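Local coordinates for protein RmpD (Hexulose-6-phosphate synthase) (Streptococcus mutans, PDB 3EXR) that is a TIM-barrel protein of the HUMPS family that pairs with a second copy of itself, at residues A[15-18]-A[19-23]; A[34-38]-A[39-43]; A[49-52]-A[53-57]; A[68-71]-A[72-76]. All blocks are in the same frame, centred on the assembly; numbering follows the deposited sequence.

Interaction 1 of 4, residues A[15-18]-A[19-23]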
ATOM      1  N   SER A  15      -8.379  12.180  -4.516  1.00  9.28           N
ATOM      2  CA  SER A  15      -8.736  11.929  -3.130  1.00 10.03           C
ATOM      3  C   SER A  15     -10.238  11.768  -2.862  1.00 10.34           C
ATOM      4  O   SER A  15     -10.660  11.649  -1.717  1.00 10.28           O
ATOM      5  CB  SER A  15      -8.135  13.030  -2.247  1.00 10.39           C
ATOM      6  OG  SER A  15      -6.727  12.933  -2.179  1.00 10.49           O
ATOM      7  N   ASN A  16     -11.037  11.776  -3.931  1.00  9.90           N
ATOM      8  CA  ASN A  16     -12.468  11.580  -3.829  1.00 10.22           C
ATOM      9  C   ASN A  16     -13.020  10.875  -5.065  1.00 10.42           C
ATOM     10  O   ASN A  16     -12.367  10.763  -6.110  1.00 10.18           O
ATOM     11  CB  ASN A  16     -13.168  12.913  -3.515  1.00 10.10           C
ATOM     12  CG  ASN A  16     -12.882  13.977  -4.540  1.00 12.34           C
ATOM     13  OD1 ASN A  16     -12.771  13.700  -5.727  1.00 12.03           O
ATOM     14  ND2 ASN A  16     -12.734  15.215  -4.077  1.00 16.21           N
ATOM     15  N   LEU A  17     -14.211  10.328  -4.897  1.00 10.43           N
ATOM     16  CA  LEU A  17     -14.861   9.501  -5.890  1.00 10.56           C
ATOM     17  C   LEU A  17     -15.177  10.317  -7.142  1.00 10.37           C
ATOM     18  O   LEU A  17     -14.887   9.876  -8.271  1.00  9.63           O
ATOM     19  CB  LEU A  17     -16.130   8.901  -5.300  1.00 11.03           C
ATOM     20  CG  LEU A  17     -16.841   7.950  -6.240  1.00 13.00           C
ATOM     21  CD1 LEU A  17     -15.964   6.713  -6.521  1.00 13.35           C
ATOM     22  CD2 LEU A  17     -18.211   7.583  -5.716  1.00 13.56           C
ATOM     23  N   LYS A  18     -15.716  11.521  -6.948  1.00 10.27           N
ATOM     24  CA  LYS A  18     -16.103  12.348  -8.086  1.00 10.37           C
ATOM     25  C   LYS A  18     -14.908  12.689  -8.980  1.00 10.14           C
ATOM     26  O   LYS A  18     -15.026  12.665 -10.199  1.00 11.25           O
ATOM     27  CB  LYS A  18     -16.835  13.615  -7.621  1.00 10.53           C
ATOM     28  CG  LYS A  18     -15.948  14.656  -6.947  1.00 11.53           C
ATOM     29  CD  LYS A  18     -16.775  15.806  -6.388  1.00 14.34           C
ATOM     30  CE  LYS A  18     -15.902  16.943  -5.893  1.00 16.05           C
ATOM     31  NZ  LYS A  18     -16.754  18.033  -5.313  1.00 18.03           N
ATOM     32  N   GLY A  19     -13.745  12.940  -8.393  1.00  9.45           N
ATOM     33  CA  GLY A  19     -12.592  13.314  -9.230  1.00 10.13           C
ATOM     34  C   GLY A  19     -12.128  12.171 -10.121  1.00  9.34           C
ATOM     35  O   GLY A  19     -11.777  12.354 -11.306  1.00 10.12           O
ATOM     36  N   ALA A  20     -12.116  10.958  -9.546  1.00  9.20           N
ATOM     37  CA  ALA A  20     -11.736   9.750 -10.307  1.00  9.15           C
ATOM     38  C   ALA A  20     -12.720   9.467 -11.432  1.00  9.29           C
ATOM     39  O   ALA A  20     -12.329   9.200 -12.569  1.00  9.23           O
ATOM     40  CB  ALA A  20     -11.668   8.524  -9.392  1.00  9.43           C
ATOM     41  N   ILE A  21     -14.011   9.520 -11.124  1.00  9.14           N
ATOM     42  CA  ILE A  21     -15.024   9.172 -12.125  1.00  9.74           C
ATOM     43  C   ILE A  21     -15.038  10.231 -13.224  1.00  9.61           C
ATOM     44  O   ILE A  21     -15.068   9.905 -14.410  1.00  9.88           O
ATOM     45  CB  ILE A  21     -16.411   8.998 -11.474  1.00  9.27           C
ATOM     46  CG1 ILE A  21     -16.390   7.794 -10.495  1.00 10.54           C
ATOM     47  CG2 ILE A  21     -17.503   8.821 -12.542  1.00  8.99           C
ATOM     48  CD1 ILE A  21     -17.654   7.609  -9.692  1.00 13.51           C
ATOM     49  N   THR A  22     -14.947  11.492 -12.836  1.00  9.53           N
ATOM     50  CA  THR A  22     -14.999  12.555 -13.853  1.00  9.64           C
ATOM     51  C   THR A  22     -13.791  12.469 -14.777  1.00  9.90           C
ATOM     52  O   THR A  22     -13.920  12.588 -15.981  1.00 10.22           O
ATOM     53  CB  THR A  22     -15.136  13.931 -13.213  1.00  9.70           C
ATOM     54  OG1 THR A  22     -16.380  13.993 -12.517  1.00 11.07           O
ATOM     55  CG2 THR A  22     -15.169  15.038 -14.249  1.00 11.25           C
ATOM     56  N   ALA A  23     -12.616  12.236 -14.204  1.00  9.72           N
ATOM     57  CA  ALA A  23     -11.397  12.128 -15.025  1.00  8.83           C
ATOM     58  C   ALA A  23     -11.471  10.902 -15.951  1.00  9.17           C
ATOM     59  O   ALA A  23     -11.104  10.971 -17.147  1.00 10.14           O
ATOM     60  CB  ALA A  23     -10.157  12.067 -14.158  1.00  8.91           C
TER
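N16 caps the start of helix 17-27 by accepting the N-H of G19. This is an N-cap in the first beta-alpha-beta unit of a TIM barrel. The N16 amide turns back over the first turn because CG sits between the backbone N and the carbonyl carbon (chi1 57°). That brings OD1 to 2.9 Å from G19 N. The N-H lies 24° out of the carbonyl plane and the bond is bent. G19 has no side chain beside this oxygen. The backbone bond from A20 N to N16 O is weak, and the side-chain cap supplements it. The two following bonds are shorter: I21 N reaches L17 O at 3.0 Å, and T22 N reaches K18 O at 2.9 Å. On the flank of the helix, L17 and I21 cross at a slant. L17 has CG trans to its own N (chi1 -177°), beside the carbonyl carbon, and CG and CD1 meet the end of I21. L48 of helix 47-55 packs against both side chains. The I21 CD1 methyl makes the touch, 3.6 Å from L17 CG and 3.7 Å from L17 CD1.

Interaction 2 of 4, residues A[34-38]-A[39-43]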
ATOM      1  N   ILE A  34      -7.260   1.828 -17.673  1.00  9.11           N
ATOM      2  CA  ILE A  34      -7.699   2.788 -16.644  1.00  9.71           C
ATOM      3  C   ILE A  34      -7.349   2.232 -15.273  1.00  8.34           C
ATOM      4  O   ILE A  34      -7.667   1.089 -14.956  1.00  8.59           O
ATOM      5  CB  ILE A  34      -9.224   3.069 -16.724  1.00 10.18           C
ATOM      6  CG1 ILE A  34      -9.579   3.605 -18.103  1.00 11.84           C
ATOM      7  CG2 ILE A  34      -9.632   4.088 -15.672  1.00 10.93           C
ATOM      8  CD1 ILE A  34     -11.003   3.570 -18.414  1.00 13.11           C
ATOM      9  N   GLU A  35      -6.710   3.059 -14.454  1.00  7.65           N
ATOM     10  CA  GLU A  35      -6.153   2.621 -13.166  1.00  7.67           C
ATOM     11  C   GLU A  35      -6.773   3.408 -12.008  1.00  7.49           C
ATOM     12  O   GLU A  35      -6.723   4.635 -11.973  1.00  7.62           O
ATOM     13  CB  GLU A  35      -4.629   2.802 -13.134  1.00  7.18           C
ATOM     14  CG  GLU A  35      -4.006   2.588 -11.759  1.00  8.23           C
ATOM     15  CD  GLU A  35      -2.492   2.664 -11.785  1.00  9.58           C
ATOM     16  OE1 GLU A  35      -1.927   3.407 -12.630  1.00  9.99           O
ATOM     17  OE2 GLU A  35      -1.843   1.945 -10.984  1.00 11.76           O
ATOM     18  N   ALA A  36      -7.364   2.677 -11.070  1.00  6.88           N
ATOM     19  CA  ALA A  36      -7.780   3.238  -9.796  1.00  7.86           C
ATOM     20  C   ALA A  36      -6.556   3.309  -8.897  1.00  7.61           C
ATOM     21  O   ALA A  36      -6.074   2.265  -8.404  1.00  7.24           O
ATOM     22  CB  ALA A  36      -8.846   2.341  -9.155  1.00  7.86           C
ATOM     23  N   GLY A  37      -6.036   4.515  -8.685  1.00  7.67           N
ATOM     24  CA  GLY A  37      -4.792   4.674  -7.961  1.00  8.28           C
ATOM     25  C   GLY A  37      -4.919   4.454  -6.462  1.00  7.31           C
ATOM     26  O   GLY A  37      -6.006   4.569  -5.900  1.00  7.96           O
ATOM     27  N   THR A  38      -3.794   4.170  -5.794  1.00  7.87           N
ATOM     28  CA  THR A  38      -3.809   3.816  -4.368  1.00  7.55           C
ATOM     29  C   THR A  38      -4.407   4.932  -3.518  1.00  7.78           C
ATOM     30  O   THR A  38      -5.181   4.667  -2.597  1.00  8.13           O
ATOM     31  CB  THR A  38      -2.391   3.550  -3.845  1.00  7.95           C
ATOM     32  OG1 THR A  38      -1.651   2.776  -4.799  1.00  8.69           O
ATOM     33  CG2 THR A  38      -2.447   2.778  -2.547  1.00  7.78           C
ATOM     34  N   VAL A  39      -4.043   6.185  -3.808  1.00  7.56           N
ATOM     35  CA  VAL A  39      -4.585   7.307  -3.035  1.00  8.29           C
ATOM     36  C   VAL A  39      -6.123   7.296  -3.072  1.00  7.08           C
ATOM     37  O   VAL A  39      -6.797   7.597  -2.087  1.00  6.98           O
ATOM     38  CB  VAL A  39      -4.061   8.661  -3.587  1.00  8.24           C
ATOM     39  CG1 VAL A  39      -4.836   9.811  -2.951  1.00  7.98           C
ATOM     40  CG2 VAL A  39      -2.551   8.786  -3.352  1.00  9.56           C
ATOM     41  N   CYS A  40      -6.668   6.985  -4.237  1.00  8.30           N
ATOM     42  CA  CYS A  40      -8.102   6.972  -4.444  1.00  6.99           C
ATOM     43  C   CYS A  40      -8.751   5.770  -3.763  1.00  7.41           C
ATOM     44  O   CYS A  40      -9.746   5.920  -3.057  1.00  6.92           O
ATOM     45  CB  CYS A  40      -8.438   6.977  -5.936  1.00  7.63           C
ATOM     46  SG  CYS A  40     -10.141   7.487  -6.210  1.00 10.12           S
ATOM     47  N   LEU A  41      -8.190   4.579  -3.971  1.00  6.80           N
ATOM     48  CA  LEU A  41      -8.732   3.398  -3.326  1.00  7.07           C
ATOM     49  C   LEU A  41      -8.735   3.502  -1.800  1.00  7.29           C
ATOM     50  O   LEU A  41      -9.703   3.103  -1.143  1.00  8.01           O
ATOM     51  CB  LEU A  41      -8.005   2.138  -3.782  1.00  7.70           C
ATOM     52  CG  LEU A  41      -8.222   1.750  -5.254  1.00  7.93           C
ATOM     53  CD1 LEU A  41      -7.310   0.610  -5.565  1.00  7.34           C
ATOM     54  CD2 LEU A  41      -9.691   1.350  -5.485  1.00  7.49           C
ATOM     55  N   LEU A  42      -7.666   4.029  -1.212  1.00  7.29           N
ATOM     56  CA  LEU A  42      -7.660   4.202   0.250  1.00  6.74           C
ATOM     57  C   LEU A  42      -8.702   5.182   0.720  1.00  6.51           C
ATOM     58  O   LEU A  42      -9.113   5.109   1.882  1.00  7.62           O
ATOM     59  CB  LEU A  42      -6.268   4.625   0.760  1.00  7.42           C
ATOM     60  CG  LEU A  42      -5.160   3.583   0.598  1.00  8.65           C
ATOM     61  CD1 LEU A  42      -3.803   4.232   0.773  1.00  8.16           C
ATOM     62  CD2 LEU A  42      -5.372   2.431   1.553  1.00  8.50           C
ATOM     63  N   GLN A  43      -9.098   6.125  -0.144  1.00  7.60           N
ATOM     64  CA  GLN A  43     -10.185   7.054   0.180  1.00  7.34           C
ATOM     65  C   GLN A  43     -11.588   6.496  -0.023  1.00  7.20           C
ATOM     66  O   GLN A  43     -12.458   6.738   0.792  1.00  7.67           O
ATOM     67  CB  GLN A  43     -10.065   8.348  -0.628  1.00  7.49           C
ATOM     68  CG  GLN A  43      -9.054   9.319  -0.127  1.00  8.21           C
ATOM     69  CD  GLN A  43      -9.420   9.909   1.215  1.00  8.22           C
ATOM     70  OE1 GLN A  43      -9.193   9.295   2.251  1.00  7.38           O
ATOM     71  NE2 GLN A  43      -9.959  11.123   1.198  1.00  8.47           N
TER
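The backbone passes from strand 33-36 into helix 38-44 at G37, the N-cap, whose carbonyl oxygen receives L41 N at 2.9 Å in a nearly straight bond. C40 N makes a second, weak bond to G37 O. One residue on, L42 N meets T38 O, also at 2.9 Å. The L41 side chain folds back over the end of the strand. Its CD2 lies 3.9 Å from A36 CB, while CD1 comes to 3.5 Å from A36 O. T38 and L42 run side by side and point the same way. The T38 methyl, CG2, meets L42 CD1 at 3.9 Å. With chi1 -42°, T38 OG1 lies beside the backbone N and CG2 is roughly anti to that N, beside the carbonyl carbon. The methyl packs on the helix, while OG1 bonds to D64 O and K66 NZ of strand 60-67. A36 and C40 pack on L48 of helix 47-55, and L41 touches T65 of strand 60-67. L41 and L42 both pack on L42 of the second subunit, placing this short helix between the barrel and the dimer partner.

Interaction 3 of 4, residues A[49-52]-A[53-57]; sequences VEVL and RSLFP
L52 O accepts the N-H of F56 at 2.9 Å, in the last turn of helix 47-55. The bond is bent, with an N-H...O angle of 134°. The same oxygen lies 3.5 Å from F56 CB and 3.6 Å from F56 CD2. It sits at the edge of the phenyl ring, near the ring plane. F56 is the first residue to leave helical backbone angles. Three regular helical bonds precede this one: R53 N to V49 O, S54 N to E50 O and L55 N to V51 O, each 3.0 Å long.

V51 and L55 lie alongside each other on one flank and point the same way. Their contact is made by single methyls, V51 CG1 and L55 CD1, 4.0 Å apart. V51 CG1 is trans to the backbone N (chi1 170°), and this carries the methyl along the helix beside L55.

The R53 chain bends twice, at chi2 and chi3, which curls it beside the end of the helix. NH1 then makes a weak bond to F56 O at 3.0 Å. NH1 also bonds to K59 O. NH2 forms a salt bridge with D84 and also bonds to G82 O. Several acceptors thus hold the guanidinium in place. E50 is paired with R81 in another salt bridge.

The helix lies against two neighbours. V49, L52 and R53 pack on I61 of strand 60-67. V51, L52 and L55 meet helix 17-27 at I21, A24 and V25 respectively.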
ATOM      1  N   VAL A  49     -13.755   0.370  -8.531  1.00  8.97           N
ATOM      2  CA  VAL A  49     -13.310  -0.580  -9.563  1.00  8.43           C
ATOM      3  C   VAL A  49     -14.510  -1.078 -10.376  1.00  8.51           C
ATOM      4  O   VAL A  49     -14.467  -1.160 -11.593  1.00  8.13           O
ATOM      5  CB  VAL A  49     -12.537  -1.780  -8.955  1.00  8.31           C
ATOM      6  CG1 VAL A  49     -12.197  -2.814 -10.009  1.00  9.13           C
ATOM      7  CG2 VAL A  49     -11.262  -1.292  -8.275  1.00  9.42           C
ATOM      8  N   GLU A  50     -15.573  -1.414  -9.663  1.00  8.42           N
ATOM      9  CA  GLU A  50     -16.811  -1.884 -10.284  1.00  9.14           C
ATOM     10  C   GLU A  50     -17.506  -0.804 -11.150  1.00  9.33           C
ATOM     11  O   GLU A  50     -18.020  -1.094 -12.229  1.00 10.16           O
ATOM     12  CB  GLU A  50     -17.748  -2.423  -9.203  1.00  9.95           C
ATOM     13  CG  GLU A  50     -18.945  -3.179  -9.734  1.00 10.96           C
ATOM     14  CD  GLU A  50     -19.699  -3.981  -8.674  1.00 14.50           C
ATOM     15  OE1 GLU A  50     -19.121  -4.301  -7.631  1.00 16.25           O
ATOM     16  OE2 GLU A  50     -20.875  -4.326  -8.930  1.00 15.70           O
ATOM     17  N   VAL A  51     -17.493   0.433 -10.684  1.00  9.09           N
ATOM     18  CA  VAL A  51     -18.056   1.548 -11.451  1.00  8.13           C
ATOM     19  C   VAL A  51     -17.265   1.705 -12.754  1.00  8.96           C
ATOM     20  O   VAL A  51     -17.866   1.883 -13.802  1.00  9.21           O
ATOM     21  CB  VAL A  51     -18.051   2.855 -10.635  1.00  8.33           C
ATOM     22  CG1 VAL A  51     -18.397   4.063 -11.497  1.00  9.71           C
ATOM     23  CG2 VAL A  51     -19.005   2.735  -9.424  1.00  8.04           C
ATOM     24  N   LEU A  52     -15.947   1.615 -12.663  1.00  8.50           N
ATOM     25  CA  LEU A  52     -15.114   1.757 -13.852  1.00  9.52           C
ATOM     26  C   LEU A  52     -15.383   0.626 -14.833  1.00  9.66           C
ATOM     27  O   LEU A  52     -15.432   0.861 -16.028  1.00 10.15           O
ATOM     28  CB  LEU A  52     -13.639   1.830 -13.507  1.00  9.64           C
ATOM     29  CG  LEU A  52     -13.213   3.062 -12.729  1.00 10.04           C
ATOM     30  CD1 LEU A  52     -11.795   2.927 -12.238  1.00 11.40           C
ATOM     31  CD2 LEU A  52     -13.363   4.328 -13.591  1.00 10.44           C
ATOM     32  N   ARG A  53     -15.563  -0.593 -14.321  1.00  9.40           N
ATOM     33  CA  ARG A  53     -15.865  -1.745 -15.166  1.00  9.35           C
ATOM     34  C   ARG A  53     -17.187  -1.582 -15.895  1.00 10.03           C
ATOM     35  O   ARG A  53     -17.294  -1.918 -17.060  1.00 10.18           O
ATOM     36  CB  ARG A  53     -15.818  -3.030 -14.360  1.00  9.06           C
ATOM     37  CG  ARG A  53     -16.246  -4.297 -15.107  1.00  8.14           C
ATOM     38  CD  ARG A  53     -15.534  -4.533 -16.409  1.00 10.13           C
ATOM     39  NE  ARG A  53     -14.179  -4.974 -16.129  1.00 11.35           N
ATOM     40  CZ  ARG A  53     -13.108  -4.715 -16.866  1.00 10.68           C
ATOM     41  NH1 ARG A  53     -13.209  -3.954 -17.940  1.00 11.17           N
ATOM     42  NH2 ARG A  53     -11.924  -5.180 -16.479  1.00 10.45           N
ATOM     43  N   SER A  54     -18.172  -1.023 -15.211  1.00  9.82           N
ATOM     44  CA  SER A  54     -19.478  -0.749 -15.795  1.00 10.46           C
ATOM     45  C   SER A  54     -19.378   0.314 -16.921  1.00 10.52           C
ATOM     46  O   SER A  54     -19.985   0.180 -17.994  1.00 11.38           O
ATOM     47  CB  SER A  54     -20.413  -0.285 -14.676  1.00 10.67           C
ATOM     48  OG  SER A  54     -21.715  -0.073 -15.157  1.00 13.16           O
ATOM     49  N   LEU A  55     -18.634   1.382 -16.667  1.00 10.53           N
ATOM     50  CA  LEU A  55     -18.453   2.412 -17.665  1.00 10.95           C
ATOM     51  C   LEU A  55     -17.650   1.925 -18.872  1.00 11.60           C
ATOM     52  O   LEU A  55     -17.879   2.412 -19.992  1.00 12.16           O
ATOM     53  CB  LEU A  55     -17.733   3.618 -17.045  1.00 10.84           C
ATOM     54  CG  LEU A  55     -18.564   4.445 -16.053  1.00 10.59           C
ATOM     55  CD1 LEU A  55     -17.666   5.363 -15.218  1.00 11.55           C
ATOM     56  CD2 LEU A  55     -19.577   5.251 -16.835  1.00 11.01           C
ATOM     57  N   PHE A  56     -16.708   1.003 -18.625  1.00 11.98           N
ATOM     58  CA  PHE A  56     -15.721   0.558 -19.627  1.00 12.32           C
ATOM     59  C   PHE A  56     -15.588  -0.978 -19.665  1.00 13.65           C
ATOM     60  O   PHE A  56     -14.627  -1.556 -19.133  1.00 14.02           O
ATOM     61  CB  PHE A  56     -14.393   1.255 -19.346  1.00 12.92           C
ATOM     62  CG  PHE A  56     -14.482   2.748 -19.403  1.00 13.16           C
ATOM     63  CD1 PHE A  56     -14.610   3.418 -20.618  1.00 14.55           C
ATOM     64  CD2 PHE A  56     -14.462   3.506 -18.239  1.00 15.60           C
ATOM     65  CE1 PHE A  56     -14.723   4.804 -20.660  1.00 15.74           C
ATOM     66  CE2 PHE A  56     -14.571   4.875 -18.297  1.00 15.03           C
ATOM     67  CZ  PHE A  56     -14.689   5.523 -19.491  1.00 15.30           C
ATOM     68  N   PRO A  57     -16.588  -1.659 -20.224  1.00 15.52           N
ATOM     69  CA  PRO A  57     -16.658  -3.128 -20.174  1.00 17.45           C
ATOM     70  C   PRO A  57     -15.446  -3.830 -20.789  1.00 18.88           C
ATOM     71  O   PRO A  57     -15.097  -4.934 -20.355  1.00 20.41           O
ATOM     72  CB  PRO A  57     -17.933  -3.464 -20.973  1.00 17.45           C
ATOM     73  CG  PRO A  57     -18.422  -2.154 -21.563  1.00 17.27           C
ATOM     74  CD  PRO A  57     -17.789  -1.052 -20.840  1.00 15.66           C
TER

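Interaction 4 of 4, residues A[68-71]-A[72-76]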
ATOM      1  N   ALA A  68       0.795  -5.422   0.124  1.00 10.20           N
ATOM      2  CA  ALA A  68       1.985  -5.902   0.843  1.00 10.60           C
ATOM      3  C   ALA A  68       1.774  -7.232   1.554  1.00 10.55           C
ATOM      4  O   ALA A  68       2.760  -7.893   1.874  1.00 10.11           O
ATOM      5  CB  ALA A  68       2.453  -4.872   1.865  1.00 10.49           C
ATOM      6  N   ASP A  69       0.515  -7.583   1.824  1.00 10.64           N
ATOM      7  CA  ASP A  69       0.196  -8.734   2.637  1.00 11.15           C
ATOM      8  C   ASP A  69      -1.280  -9.106   2.399  1.00 11.29           C
ATOM      9  O   ASP A  69      -2.043  -8.317   1.800  1.00 10.70           O
ATOM     10  CB  ASP A  69       0.442  -8.379   4.112  1.00 11.56           C
ATOM     11  CG  ASP A  69       0.642  -9.578   5.018  1.00 14.08           C
ATOM     12  OD1 ASP A  69       0.513 -10.748   4.591  1.00 15.63           O
ATOM     13  OD2 ASP A  69       0.876  -9.352   6.220  1.00 15.11           O
ATOM     14  N   ALA A  70      -1.671 -10.300   2.851  1.00 11.02           N
ATOM     15  CA  ALA A  70      -3.008 -10.834   2.568  1.00 11.51           C
ATOM     16  C   ALA A  70      -3.298 -10.798   1.064  1.00 12.00           C
ATOM     17  O   ALA A  70      -4.368 -10.337   0.610  1.00 11.02           O
ATOM     18  CB  ALA A  70      -4.078 -10.076   3.375  1.00 11.54           C
ATOM     19  N   GLY A  71      -2.337 -11.312   0.288  1.00 11.88           N
ATOM     20  CA  GLY A  71      -2.400 -11.210  -1.156  1.00 11.54           C
ATOM     21  C   GLY A  71      -3.626 -11.849  -1.759  1.00 10.81           C
ATOM     22  O   GLY A  71      -4.245 -11.283  -2.646  1.00 11.31           O
ATOM     23  N   GLY A  72      -4.005 -13.015  -1.253  1.00 10.37           N
ATOM     24  CA  GLY A  72      -5.176 -13.714  -1.759  1.00 10.17           C
ATOM     25  C   GLY A  72      -6.460 -12.935  -1.533  1.00 10.28           C
ATOM     26  O   GLY A  72      -7.326 -12.878  -2.408  1.00 11.65           O
ATOM     27  N   THR A  73      -6.590 -12.344  -0.353  1.00  9.44           N
ATOM     28  CA  THR A  73      -7.782 -11.602   0.017  1.00 10.33           C
ATOM     29  C   THR A  73      -7.910 -10.308  -0.759  1.00  9.63           C
ATOM     30  O   THR A  73      -8.962 -10.026  -1.312  1.00 10.55           O
ATOM     31  CB  THR A  73      -7.787 -11.321   1.558  1.00  9.95           C
ATOM     32  OG1 THR A  73      -7.797 -12.564   2.265  1.00 13.12           O
ATOM     33  CG2 THR A  73      -9.023 -10.517   1.998  1.00 12.36           C
ATOM     34  N   VAL A  74      -6.839  -9.532  -0.834  1.00  9.57           N
ATOM     35  CA  VAL A  74      -6.901  -8.223  -1.510  1.00  9.05           C
ATOM     36  C   VAL A  74      -7.133  -8.437  -3.037  1.00 10.10           C
ATOM     37  O   VAL A  74      -7.936  -7.725  -3.669  1.00 11.12           O
ATOM     38  CB  VAL A  74      -5.636  -7.364  -1.184  1.00  8.66           C
ATOM     39  CG1 VAL A  74      -5.613  -6.034  -2.004  1.00  8.26           C
ATOM     40  CG2 VAL A  74      -5.476  -7.129   0.342  1.00  9.62           C
ATOM     41  N   ALA A  75      -6.456  -9.433  -3.607  1.00 10.09           N
ATOM     42  CA  ALA A  75      -6.647  -9.779  -5.028  1.00 10.22           C
ATOM     43  C   ALA A  75      -8.058 -10.233  -5.308  1.00  9.49           C
ATOM     44  O   ALA A  75      -8.701  -9.744  -6.226  1.00  9.60           O
ATOM     45  CB  ALA A  75      -5.651 -10.835  -5.474  1.00 10.57           C
ATOM     46  N   LYS A  76      -8.566 -11.170  -4.505  1.00  9.80           N
ATOM     47  CA  LYS A  76      -9.973 -11.586  -4.637  1.00  9.99           C
ATOM     48  C   LYS A  76     -10.935 -10.420  -4.496  1.00  9.46           C
ATOM     49  O   LYS A  76     -11.865 -10.282  -5.293  1.00  9.77           O
ATOM     50  CB  LYS A  76     -10.355 -12.705  -3.669  1.00 11.33           C
ATOM     51  CG  LYS A  76     -11.772 -13.236  -3.892  1.00 13.83           C
ATOM     52  CD  LYS A  76     -12.219 -14.193  -2.802  1.00 19.40           C
ATOM     53  CE  LYS A  76     -13.410 -15.037  -3.270  1.00 23.12           C
ATOM     54  NZ  LYS A  76     -13.830 -15.977  -2.175  1.00 25.61           N
TER
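Backbone hydrogen bonds tie A70 and G71 to the first turn of helix 71-79. V74 N meets A70 O at 3.0 Å, almost straight. A75 N meets G71 O, also at 3.0 Å, but its donor stands 28° out of the carbonyl plane. A70 is the N-cap. Its backbone has positive phi (52°), which turns the chain from the loop into the helix.

The van der Waals contacts are mostly methyl on carbonyl oxygen. V74 CG2 hangs over the loop, 3.4 Å from A70 O and 3.9 Å from D69 O. V74 has CG1 trans to the backbone N (chi1 174°), and this leaves CG2 as the branch facing back to the loop. The same methyl is 4.5 Å from A70 CB, a loose apolar touch. A75 CB rests against G71 O at 3.2 Å.

D69 carries the side-chain hydrogen bond. Its OD1 accepts A70 N at 2.8 Å, with the donor above the carboxylate plane. OD2 turns to the second subunit, where it is hydrogen-bonded to Y119 OH and forms a salt bridge with R144, both of that subunit. The carboxylate therefore holds its own loop and the partner chain together. A70 and V74 also pack on V39 of the second subunit.

This is a beta-to-alpha connection of a TIM barrel, running from strand 60-67 into helix 71-79, and here it forms part of the dimer interface.

How the interactions relate
The four contacts come in series along the first part of the barrel. Interactions 1, 2 and 4 lie at the starts of helices 17-27, 38-44 and 71-79; interaction 3 lies at the end of helix 47-55. Interactions 1 and 2 have centres 10 Å apart and touch, with S15 O 3.0 Å from Q43 NE2 and A20 CB packed on C40 SG. Interaction 3 touches both, through I21 with V51 and I34 with F56. Interaction 4 stands apart, its nearest atoms about 8 Å from interaction 2. Interactions 2 and 4 both touch the second subunit. These early helices contribute to the outer layer, and those of interactions 2 and 4 also to the subunit interface.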